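Local coordinates for thermospermine synthase (Medicago truncatula, PDB 6BQ6), which probably transfers an aminopropyl group from decarboxylated S-adenosylmethionine to spermidine, yielding the tetraamine thermospermine and methylthioadenosine, at residues Phe43-Ile48 and Leu62-Phe67; Thr203-Leu208 and Gln239-Val244; Ser54-Ile59 and Asp132-Val137. All blocks are in the same frame, centred on the assembly; numbering follows the deposited sequence.

Contact 1 of 3, residues Phe43-Ile48 and Leu62-Phe67; sequences FALNSI and LDTKPF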
loop_
_atom_site.group_PDB
_atom_site.type_symbol
_atom_site.label_atom_id
_atom_site.label_comp_id
_atom_site.label_asym_id
_atom_site.label_seq_id
_atom_site.Cartn_x
_atom_site.Cartn_y
_atom_site.Cartn_z
ATOM N N PHE B 43 -4.409 -8.547 2.553
ATOM C CA PHE B 43 -4.987 -9.308 3.657
ATOM C C PHE B 43 -4.319 -8.887 4.953
ATOM O O PHE B 43 -3.089 -8.869 5.041
ATOM C CB PHE B 43 -4.709 -10.819 3.519
ATOM C CG PHE B 43 -5.024 -11.402 2.213
ATOM C CD1 PHE B 43 -5.953 -10.842 1.345
ATOM C CD2 PHE B 43 -4.442 -12.619 1.861
ATOM C CE1 PHE B 43 -6.247 -11.466 0.160
ATOM C CE2 PHE B 43 -4.738 -13.217 0.664
ATOM C CZ PHE B 43 -5.623 -12.651 -0.187
ATOM N N ALA B 44 -5.102 -8.621 5.996
ATOM C CA ALA B 44 -4.492 -8.319 7.289
ATOM C C ALA B 44 -3.821 -9.610 7.787
ATOM O O ALA B 44 -4.309 -10.722 7.536
ATOM C CB ALA B 44 -5.510 -7.860 8.282
ATOM N N LEU B 45 -2.692 -9.422 8.444
ATOM C CA LEU B 45 -1.806 -10.488 8.859
ATOM C C LEU B 45 -1.809 -10.681 10.376
ATOM O O LEU B 45 -1.617 -9.717 11.125
ATOM C CB LEU B 45 -0.396 -10.142 8.469
ATOM C CG LEU B 45 0.240 -10.479 7.162
ATOM C CD1 LEU B 45 1.651 -9.921 7.120
ATOM C CD2 LEU B 45 0.328 -11.975 7.048
ATOM N N ASN B 46 -1.938 -11.929 10.805
ATOM C CA ASN B 46 -1.672 -12.319 12.210
ATOM C C ASN B 46 -0.171 -12.578 12.387
ATOM O O ASN B 46 0.474 -12.080 13.326
ATOM C CB ASN B 46 -2.431 -13.597 12.578
ATOM C CG ASN B 46 -3.934 -13.390 12.739
ATOM O OD1 ASN B 46 -4.368 -12.425 13.355
ATOM N ND2 ASN B 46 -4.733 -14.336 12.238
ATOM N N SER B 47 0.414 -13.386 11.517
ATOM C CA SER B 47 1.831 -13.665 11.652
ATOM C C SER B 47 2.434 -14.164 10.377
ATOM O O SER B 47 1.717 -14.460 9.404
ATOM C CB SER B 47 2.116 -14.609 12.828
ATOM O OG SER B 47 1.740 -15.887 12.517
ATOM N N ILE B 48 3.757 -14.219 10.367
ATOM C CA ILE B 48 4.504 -14.806 9.277
ATOM C C ILE B 48 5.129 -16.062 9.828
ATOM O O ILE B 48 6.061 -16.001 10.657
ATOM C CB ILE B 48 5.569 -13.826 8.745
ATOM C CG1 ILE B 48 4.872 -12.537 8.287
ATOM C CG2 ILE B 48 6.371 -14.461 7.632
ATOM C CD1 ILE B 48 5.806 -11.361 8.037
ATOM N N LEU B 62 1.889 -17.733 5.655
ATOM C CA LEU B 62 1.395 -16.572 6.386
ATOM C C LEU B 62 0.178 -16.972 7.139
ATOM O O LEU B 62 -0.597 -17.735 6.646
ATOM C CB LEU B 62 1.022 -15.457 5.410
ATOM C CG LEU B 62 2.116 -15.118 4.409
ATOM C CD1 LEU B 62 1.656 -13.972 3.507
ATOM C CD2 LEU B 62 3.425 -14.743 5.079
ATOM N N ASP B 63 -0.054 -16.390 8.292
ATOM C CA ASP B 63 -1.285 -16.590 8.980
ATOM C C ASP B 63 -2.078 -15.287 8.758
ATOM O O ASP B 63 -1.728 -14.274 9.283
ATOM C CB ASP B 63 -1.064 -16.860 10.450
ATOM C CG ASP B 63 -2.358 -17.010 11.217
ATOM O OD1 ASP B 63 -3.456 -16.922 10.607
ATOM O OD2 ASP B 63 -2.282 -17.192 12.455
ATOM N N THR B 64 -3.077 -15.357 7.907
ATOM C CA THR B 64 -3.867 -14.180 7.522
ATOM C C THR B 64 -5.182 -14.191 8.227
ATOM O O THR B 64 -5.742 -15.240 8.487
ATOM C CB THR B 64 -4.095 -14.118 5.994
ATOM O OG1 THR B 64 -5.120 -15.032 5.597
ATOM C CG2 THR B 64 -2.821 -14.471 5.239
ATOM N N LYS B 65 -5.718 -13.004 8.467
ATOM C CA LYS B 65 -6.991 -12.888 9.158
ATOM C C LYS B 65 -8.133 -13.324 8.274
ATOM O O LYS B 65 -8.934 -14.168 8.693
ATOM C CB LYS B 65 -7.170 -11.488 9.698
ATOM C CG LYS B 65 -6.158 -11.111 10.779
ATOM C CD LYS B 65 -6.520 -9.773 11.417
ATOM C CE LYS B 65 -5.431 -9.238 12.325
ATOM N NZ LYS B 65 -5.547 -9.868 13.673
ATOM N N PRO B 66 -8.231 -12.792 7.025
ATOM C CA PRO B 66 -9.415 -13.177 6.269
ATOM C C PRO B 66 -9.440 -14.644 5.763
ATOM O O PRO B 66 -10.506 -15.300 5.732
ATOM C CB PRO B 66 -9.426 -12.173 5.120
ATOM C CG PRO B 66 -8.023 -11.731 4.974
ATOM C CD PRO B 66 -7.467 -11.726 6.374
ATOM N N PHE B 67 -8.284 -15.192 5.427
ATOM C CA PHE B 67 -8.237 -16.457 4.729
ATOM C C PHE B 67 -7.451 -17.550 5.453
ATOM O O PHE B 67 -7.218 -18.597 4.870
ATOM C CB PHE B 67 -7.704 -16.232 3.317
ATOM C CG PHE B 67 -8.551 -15.287 2.513
ATOM C CD1 PHE B 67 -9.879 -15.561 2.302
ATOM C CD2 PHE B 67 -8.030 -14.087 2.005
ATOM C CE1 PHE B 67 -10.692 -14.711 1.569
ATOM C CE2 PHE B 67 -8.851 -13.230 1.282
ATOM C CZ PHE B 67 -10.173 -13.546 1.064
#

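Contact 2 of 3, residues Thr203-Leu208 and Gln239-Val244; sequences TLKPKL and QVFKYV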
loop_
_atom_site.group_PDB
_atom_site.type_symbol
_atom_site.label_atom_id
_atom_site.label_comp_id
_atom_site.label_asym_id
_atom_site.label_seq_id
_atom_site.Cartn_x
_atom_site.Cartn_y
_atom_site.Cartn_z
ATOM N N THR B 203 3.623 -36.137 -26.087
ATOM C CA THR B 203 4.155 -36.603 -24.792
ATOM C C THR B 203 3.043 -37.063 -23.885
ATOM O O THR B 203 3.090 -38.153 -23.337
ATOM C CB THR B 203 5.068 -35.540 -24.094
ATOM O OG1 THR B 203 6.215 -35.204 -24.920
ATOM C CG2 THR B 203 5.519 -35.996 -22.722
ATOM N N LEU B 204 2.036 -36.216 -23.700
ATOM C CA LEU B 204 0.991 -36.513 -22.705
ATOM C C LEU B 204 -0.015 -37.551 -23.223
ATOM O O LEU B 204 -0.319 -38.558 -22.554
ATOM C CB LEU B 204 0.266 -35.218 -22.332
ATOM C CG LEU B 204 -0.612 -35.389 -21.057
ATOM C CD1 LEU B 204 -0.437 -34.246 -20.081
ATOM C CD2 LEU B 204 -2.035 -35.562 -21.482
ATOM N N LYS B 205 -0.596 -37.280 -24.388
ATOM C CA LYS B 205 -1.635 -38.185 -24.933
ATOM C C LYS B 205 -1.192 -39.638 -25.021
ATOM O O LYS B 205 -1.946 -40.527 -24.584
ATOM C CB LYS B 205 -2.183 -37.644 -26.260
ATOM C CG LYS B 205 -3.489 -38.274 -26.711
ATOM C CD LYS B 205 -4.245 -37.376 -27.703
ATOM C CE LYS B 205 -4.707 -38.161 -28.898
ATOM N NZ LYS B 205 -5.683 -37.392 -29.724
ATOM N N PRO B 206 0.076 -39.899 -25.463
ATOM C CA PRO B 206 0.542 -41.291 -25.466
ATOM C C PRO B 206 0.615 -41.969 -24.126
ATOM O O PRO B 206 0.684 -43.195 -24.084
ATOM C CB PRO B 206 1.933 -41.192 -26.060
ATOM C CG PRO B 206 1.889 -40.004 -26.916
ATOM C CD PRO B 206 1.011 -39.028 -26.188
ATOM N N LYS B 207 0.599 -41.203 -23.029
ATOM C CA LYS B 207 0.619 -41.786 -21.702
ATOM C C LYS B 207 -0.723 -41.751 -20.988
ATOM O O LYS B 207 -0.761 -41.984 -19.794
ATOM C CB LYS B 207 1.746 -41.125 -20.865
ATOM C CG LYS B 207 3.164 -41.364 -21.464
ATOM C CD LYS B 207 3.570 -42.837 -21.649
ATOM C CE LYS B 207 4.644 -43.051 -22.714
ATOM N NZ LYS B 207 5.899 -42.309 -22.488
ATOM N N LEU B 208 -1.814 -41.473 -21.713
ATOM C CA LEU B 208 -3.161 -41.693 -21.225
ATOM C C LEU B 208 -3.670 -43.054 -21.692
ATOM O O LEU B 208 -3.487 -43.447 -22.853
ATOM C CB LEU B 208 -4.121 -40.643 -21.714
ATOM C CG LEU B 208 -3.983 -39.255 -21.151
ATOM C CD1 LEU B 208 -4.829 -38.288 -21.958
ATOM C CD2 LEU B 208 -4.410 -39.251 -19.689
ATOM N N GLN B 239 -7.062 -28.284 -30.121
ATOM C CA GLN B 239 -6.273 -28.792 -31.284
ATOM C C GLN B 239 -5.835 -30.245 -31.153
ATOM O O GLN B 239 -5.290 -30.823 -32.104
ATOM C CB GLN B 239 -4.981 -27.972 -31.476
ATOM C CG GLN B 239 -5.131 -26.469 -31.552
ATOM C CD GLN B 239 -6.253 -26.037 -32.448
ATOM O OE1 GLN B 239 -6.326 -26.467 -33.615
ATOM N NE2 GLN B 239 -7.141 -25.190 -31.943
ATOM N N VAL B 240 -5.930 -30.815 -29.957
ATOM C CA VAL B 240 -5.371 -32.113 -29.666
ATOM C C VAL B 240 -6.420 -33.158 -29.306
ATOM O O VAL B 240 -6.275 -34.309 -29.662
ATOM C CB VAL B 240 -4.350 -32.006 -28.512
ATOM C CG1 VAL B 240 -3.723 -33.347 -28.145
ATOM C CG2 VAL B 240 -3.268 -30.972 -28.854
ATOM N N PHE B 241 -7.391 -32.797 -28.472
ATOM C CA PHE B 241 -8.392 -33.738 -27.994
ATOM C C PHE B 241 -9.753 -33.423 -28.581
ATOM O O PHE B 241 -10.063 -32.250 -28.858
ATOM C CB PHE B 241 -8.538 -33.597 -26.456
ATOM C CG PHE B 241 -7.344 -34.069 -25.682
ATOM C CD1 PHE B 241 -7.217 -35.404 -25.344
ATOM C CD2 PHE B 241 -6.359 -33.190 -25.292
ATOM C CE1 PHE B 241 -6.111 -35.849 -24.634
ATOM C CE2 PHE B 241 -5.276 -33.613 -24.579
ATOM C CZ PHE B 241 -5.144 -34.949 -24.239
ATOM N N LYS B 242 -10.592 -34.453 -28.720
ATOM C CA LYS B 242 -11.914 -34.290 -29.304
ATOM C C LYS B 242 -12.878 -33.542 -28.448
ATOM O O LYS B 242 -13.583 -32.674 -28.948
ATOM C CB LYS B 242 -12.532 -35.629 -29.648
ATOM C CG LYS B 242 -13.847 -35.450 -30.386
ATOM C CD LYS B 242 -14.274 -36.599 -31.231
ATOM C CE LYS B 242 -15.580 -36.254 -31.928
ATOM N NZ LYS B 242 -15.426 -35.189 -32.968
ATOM N N TYR B 243 -12.891 -33.874 -27.155
ATOM C CA TYR B 243 -13.841 -33.297 -26.219
ATOM C C TYR B 243 -13.070 -32.424 -25.216
ATOM O O TYR B 243 -12.136 -32.903 -24.566
ATOM C CB TYR B 243 -14.567 -34.411 -25.505
ATOM C CG TYR B 243 -15.276 -35.348 -26.435
ATOM C CD1 TYR B 243 -16.451 -34.981 -27.056
ATOM C CD2 TYR B 243 -14.752 -36.611 -26.697
ATOM C CE1 TYR B 243 -17.093 -35.860 -27.935
ATOM C CE2 TYR B 243 -15.377 -37.481 -27.563
ATOM C CZ TYR B 243 -16.527 -37.114 -28.173
ATOM O OH TYR B 243 -17.091 -38.078 -29.025
ATOM N N VAL B 244 -13.436 -31.137 -25.144
ATOM C CA VAL B 244 -12.709 -30.201 -24.292
ATOM C C VAL B 244 -13.743 -29.396 -23.576
ATOM O O VAL B 244 -14.614 -28.820 -24.225
ATOM C CB VAL B 244 -11.722 -29.326 -25.108
ATOM C CG1 VAL B 244 -10.947 -28.382 -24.196
ATOM C CG2 VAL B 244 -10.758 -30.205 -25.867
#

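Contact 3 of 3, residues Ser54-Ile59 and Asp132-Val137; sequences SQYQDI and DIDEEV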
loop_
_atom_site.group_PDB
_atom_site.type_symbol
_atom_site.label_atom_id
_atom_site.label_comp_id
_atom_site.label_asym_id
_atom_site.label_seq_id
_atom_site.Cartn_x
_atom_site.Cartn_y
_atom_site.Cartn_z
ATOM N N SER B 54 14.096 -21.957 -2.325
ATOM C CA SER B 54 14.922 -22.852 -3.149
ATOM C C SER B 54 15.451 -21.970 -4.279
ATOM O O SER B 54 15.058 -20.810 -4.378
ATOM C CB SER B 54 14.053 -23.975 -3.704
ATOM O OG SER B 54 13.223 -23.497 -4.761
ATOM N N GLN B 55 16.289 -22.507 -5.175
ATOM C CA GLN B 55 16.729 -21.672 -6.319
ATOM C C GLN B 55 15.620 -21.451 -7.320
ATOM O O GLN B 55 15.715 -20.519 -8.127
ATOM C CB GLN B 55 18.078 -22.093 -6.997
ATOM C CG GLN B 55 18.168 -23.411 -7.712
ATOM C CD GLN B 55 17.605 -23.373 -9.132
ATOM O OE1 GLN B 55 18.112 -22.682 -10.027
ATOM N NE2 GLN B 55 16.572 -24.143 -9.344
ATOM N N TYR B 56 14.549 -22.253 -7.245
ATOM C CA TYR B 56 13.361 -21.999 -8.048
ATOM C C TYR B 56 12.516 -20.855 -7.537
ATOM O O TYR B 56 11.957 -20.105 -8.345
ATOM C CB TYR B 56 12.456 -23.226 -8.143
ATOM C CG TYR B 56 13.076 -24.329 -8.897
ATOM C CD1 TYR B 56 13.173 -24.258 -10.293
ATOM C CD2 TYR B 56 13.568 -25.439 -8.250
ATOM C CE1 TYR B 56 13.770 -25.280 -10.997
ATOM C CE2 TYR B 56 14.164 -26.469 -8.950
ATOM C CZ TYR B 56 14.272 -26.368 -10.326
ATOM O OH TYR B 56 14.884 -27.378 -11.036
ATOM N N GLN B 57 12.344 -20.737 -6.223
ATOM C CA GLN B 57 11.325 -19.792 -5.709
ATOM C C GLN B 57 11.381 -19.622 -4.197
ATOM O O GLN B 57 11.785 -20.535 -3.506
ATOM C CB GLN B 57 9.908 -20.257 -6.108
ATOM C CG GLN B 57 9.542 -21.616 -5.528
ATOM C CD GLN B 57 8.521 -22.374 -6.359
ATOM O OE1 GLN B 57 7.598 -21.779 -6.914
ATOM N NE2 GLN B 57 8.674 -23.682 -6.431
ATOM N N ASP B 58 11.024 -18.428 -3.716
ATOM C CA ASP B 58 10.833 -18.155 -2.299
ATOM C C ASP B 58 9.512 -18.756 -1.850
ATOM O O ASP B 58 8.596 -18.861 -2.628
ATOM C CB ASP B 58 10.799 -16.652 -1.993
ATOM C CG ASP B 58 12.147 -15.955 -2.247
ATOM O OD1 ASP B 58 13.187 -16.635 -2.441
ATOM O OD2 ASP B 58 12.140 -14.707 -2.281
ATOM N N ILE B 59 9.470 -19.151 -0.591
ATOM C CA ILE B 59 8.370 -19.884 -0.010
ATOM C C ILE B 59 8.020 -19.186 1.284
ATOM O O ILE B 59 8.903 -18.882 2.045
ATOM C CB ILE B 59 8.798 -21.341 0.308
ATOM C CG1 ILE B 59 9.363 -21.990 -0.965
ATOM C CG2 ILE B 59 7.608 -22.091 0.873
ATOM C CD1 ILE B 59 10.265 -23.179 -0.763
ATOM N N ASP B 132 6.856 -33.115 -9.151
ATOM C CA ASP B 132 7.086 -31.680 -8.905
ATOM C C ASP B 132 8.557 -31.446 -9.016
ATOM O O ASP B 132 9.342 -32.293 -8.622
ATOM C CB ASP B 132 6.568 -31.251 -7.514
ATOM C CG ASP B 132 6.421 -29.719 -7.363
ATOM O OD1 ASP B 132 7.431 -28.946 -7.286
ATOM O OD2 ASP B 132 5.257 -29.252 -7.338
ATOM N N ILE B 133 8.922 -30.290 -9.538
ATOM C CA ILE B 133 10.315 -30.017 -9.783
ATOM C C ILE B 133 11.030 -29.540 -8.516
ATOM O O ILE B 133 12.228 -29.643 -8.444
ATOM C CB ILE B 133 10.478 -29.055 -10.954
ATOM C CG1 ILE B 133 11.843 -29.272 -11.583
ATOM C CG2 ILE B 133 10.190 -27.609 -10.536
ATOM C CD1 ILE B 133 11.917 -28.880 -13.041
ATOM N N ASP B 134 10.296 -29.036 -7.526
ATOM C CA ASP B 134 10.901 -28.348 -6.377
ATOM C C ASP B 134 10.677 -29.150 -5.135
ATOM O O ASP B 134 9.659 -29.040 -4.476
ATOM C CB ASP B 134 10.360 -26.915 -6.232
ATOM C CG ASP B 134 11.166 -26.077 -5.251
ATOM O OD1 ASP B 134 12.018 -26.636 -4.523
ATOM O OD2 ASP B 134 11.010 -24.850 -5.271
ATOM N N GLU B 135 11.670 -29.973 -4.796
ATOM C CA GLU B 135 11.575 -30.796 -3.617
ATOM C C GLU B 135 11.408 -29.979 -2.345
ATOM O O GLU B 135 10.796 -30.432 -1.375
ATOM C CB GLU B 135 12.833 -31.668 -3.510
ATOM C CG GLU B 135 12.751 -32.705 -2.406
ATOM C CD GLU B 135 13.872 -33.728 -2.513
ATOM O OE1 GLU B 135 14.961 -33.332 -2.984
ATOM O OE2 GLU B 135 13.660 -34.909 -2.130
ATOM N N GLU B 136 11.909 -28.756 -2.331
ATOM C CA GLU B 136 11.806 -27.945 -1.092
ATOM C C GLU B 136 10.385 -27.537 -0.836
ATOM O O GLU B 136 9.956 -27.515 0.308
ATOM C CB GLU B 136 12.752 -26.756 -1.138
ATOM C CG GLU B 136 14.190 -27.239 -0.913
ATOM C CD GLU B 136 15.181 -26.118 -0.693
ATOM O OE1 GLU B 136 14.783 -25.106 -0.093
ATOM O OE2 GLU B 136 16.357 -26.270 -1.132
ATOM N N VAL B 137 9.607 -27.323 -1.891
ATOM C CA VAL B 137 8.171 -27.015 -1.715
ATOM C C VAL B 137 7.455 -28.250 -1.159
ATOM O O VAL B 137 6.672 -28.150 -0.234
ATOM C CB VAL B 137 7.519 -26.554 -3.019
ATOM C CG1 VAL B 137 5.979 -26.509 -2.885
ATOM C CG2 VAL B 137 8.073 -25.196 -3.437
#

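Contact 1 of 3, residues Phe43-Ile48 and Leu62-Phe67
The ring of Phe67 is driven edge-on into the face of Phe43: its CD2 lies over the centre of the Phe43 ring, the centroids are 4.7 Å apart and the planes stand at 71°, a T-shaped stack. Phe43 CG lies anti to its carbonyl carbon (chi1 -50°), which turns one ring face to the edge of Phe67 while Phe43 CB rests 3.7 Å from Pro66 CG. Thr64 CG2 sits at the rim of the same ring, near its plane. Next along the pair, Lys65 runs past Ala44 CB and bends at its last torsion (chi4 -83°), so that Lys65 NZ reaches Asn46 OD1 at 2.8 Å. The amide of Asn46 also sends ND2 to Asp63 OD1, a weak bond of 3.3 Å between planes turned well away from each other. At Asn46 and Ser47 the backbones form a classic beta bulge, in which Asp63 O accepts from both Asn46 N (2.8 Å) and Ser47 N (3.2 Å). Beyond it, Ile48 and Leu62 lie side by side. The bulge marks the corner where the chain leaves the sheet of strands 29-34 and 39-45, which a strand of a second subunit extends at Phe43, for hairpin 47-53/58-64 of the tetramerisation domain; Leu77 of strand 76-80 packs against the Phe43 side chain.

Contact 2 of 3, residues Thr203-Leu208 and Gln239-Val244
Phe241 and Lys205 carry this contact within the Rossmann-like catalytic domain of the spermidine/spermine synthase family, where the end of helix 197-204, the 3-10 turn after it and the start of the short strand 208-209 meet the loop leading from helix 230-238 into strand 243-251.

Apolar packing centres on the Phe241 ring. With CG anti to the carbonyl carbon (chi1 -69°), the ring turns its CE1-CZ end toward the two leucines and the lysine. Both leucines meet it at the edge, near the ring plane: Leu208 CD1 is 3.8 Å from CE1 of Phe241, and Leu204 CD2 stands 4.2 Å from CZ of the same ring. Leu208 crosses the phenylalanine at about a right angle. The aliphatic part of Lys205 adds to this apolar patch, passing Phe241 in the opposite direction with CD 3.9 Å from ring atom CE1, and then brushing Val240, whose CG1 is 4.1 Å from the same CD. Ala263 of strand 256-264 also touches Phe241, which links the patch to the large mixed sheet.

Polar contact is confined to the lysine end. The carbonyl of Val240 accepts a hydrogen bond from the ammonium group, whose principal partner is the carboxylate of Asp265, in a salt bridge. Asp265 also accepts from Lys242 N, so one carboxylate links the lysine to the loop just before strand 243-251. The methylene chain of Lys205 leaves with CG anti to the backbone N (chi1 -164°) and bends at chi3 (132°), delivering NZ to Val240 O at 3.1 Å, nearly along the C=O axis.

Contact 3 of 3, residues Ser54-Ile59 and Asp132-Val137
Ser54 and Gln57 converge on one carboxylate oxygen, OD2 of Asp134. Ser54 OG donates to Asp134 OD2 at a short 2.6 Å, on the syn side and 27° out of the carboxylate plane. Gln57 NE2 reaches the anti lone pair of Asp134 OD2 at 2.9 Å, its N-H...O angle 172° and its amide almost coplanar with the carboxylate. Extended beyond CG, the glutamine also brings Gln57 NE2 to 3.4 Å from Val137 CG2. Ser54 OG is an acceptor too, taking Gln57 N in an ST motif that ties the turn together, with both donors on it; Tyr56 N adds a weak bond to it. Asp134 OD1 is met from above the carboxylate plane by Glu136 N (3.1 Å), the N-cap bond of helix 135-144. The backbone N of Asp134 is itself held by Asp132 OD1 in an Asx turn. Beside this network Ile133 CG2 sits over one face of the Tyr56 ring, a CH-pi contact 4.2 Å from the centroid, and Ile59 CD1 packs on Val137 CG2. Both oxygens of the buried Asp134 are thus engaged, which would probably favour its ionised form. Gln57 and Asp132 bind adenosine in another structure of this protein, though none is bound to this chain; Asp134 is placed to act as a second-shell residue, probably steadying the amide of Gln57 and connecting it to the segment that carries Asp132.

From the N terminus, strand 39-45 turns the corner into hairpin 47-53/58-64, and contact 1 closes that short loop at Leu62-Phe67. Contact 3 starts within it, at Ser54-Ile59, but ends far later at Asp132-Val137, so contacts 1 and 3 cross; they share strand 58-64. Contact 1 stays inside the tetramerisation domain, whereas contact 3 ties that domain to the start of helix 135-144 in the catalytic domain. Contact 2 follows in series, closing a separate loop and tying the end of helix 197-204 to the lead-in of strand 243-251 in the catalytic domain. It lies on the opposite side of the chain's centre from contact 1, with about 29 Å between their nearest atoms.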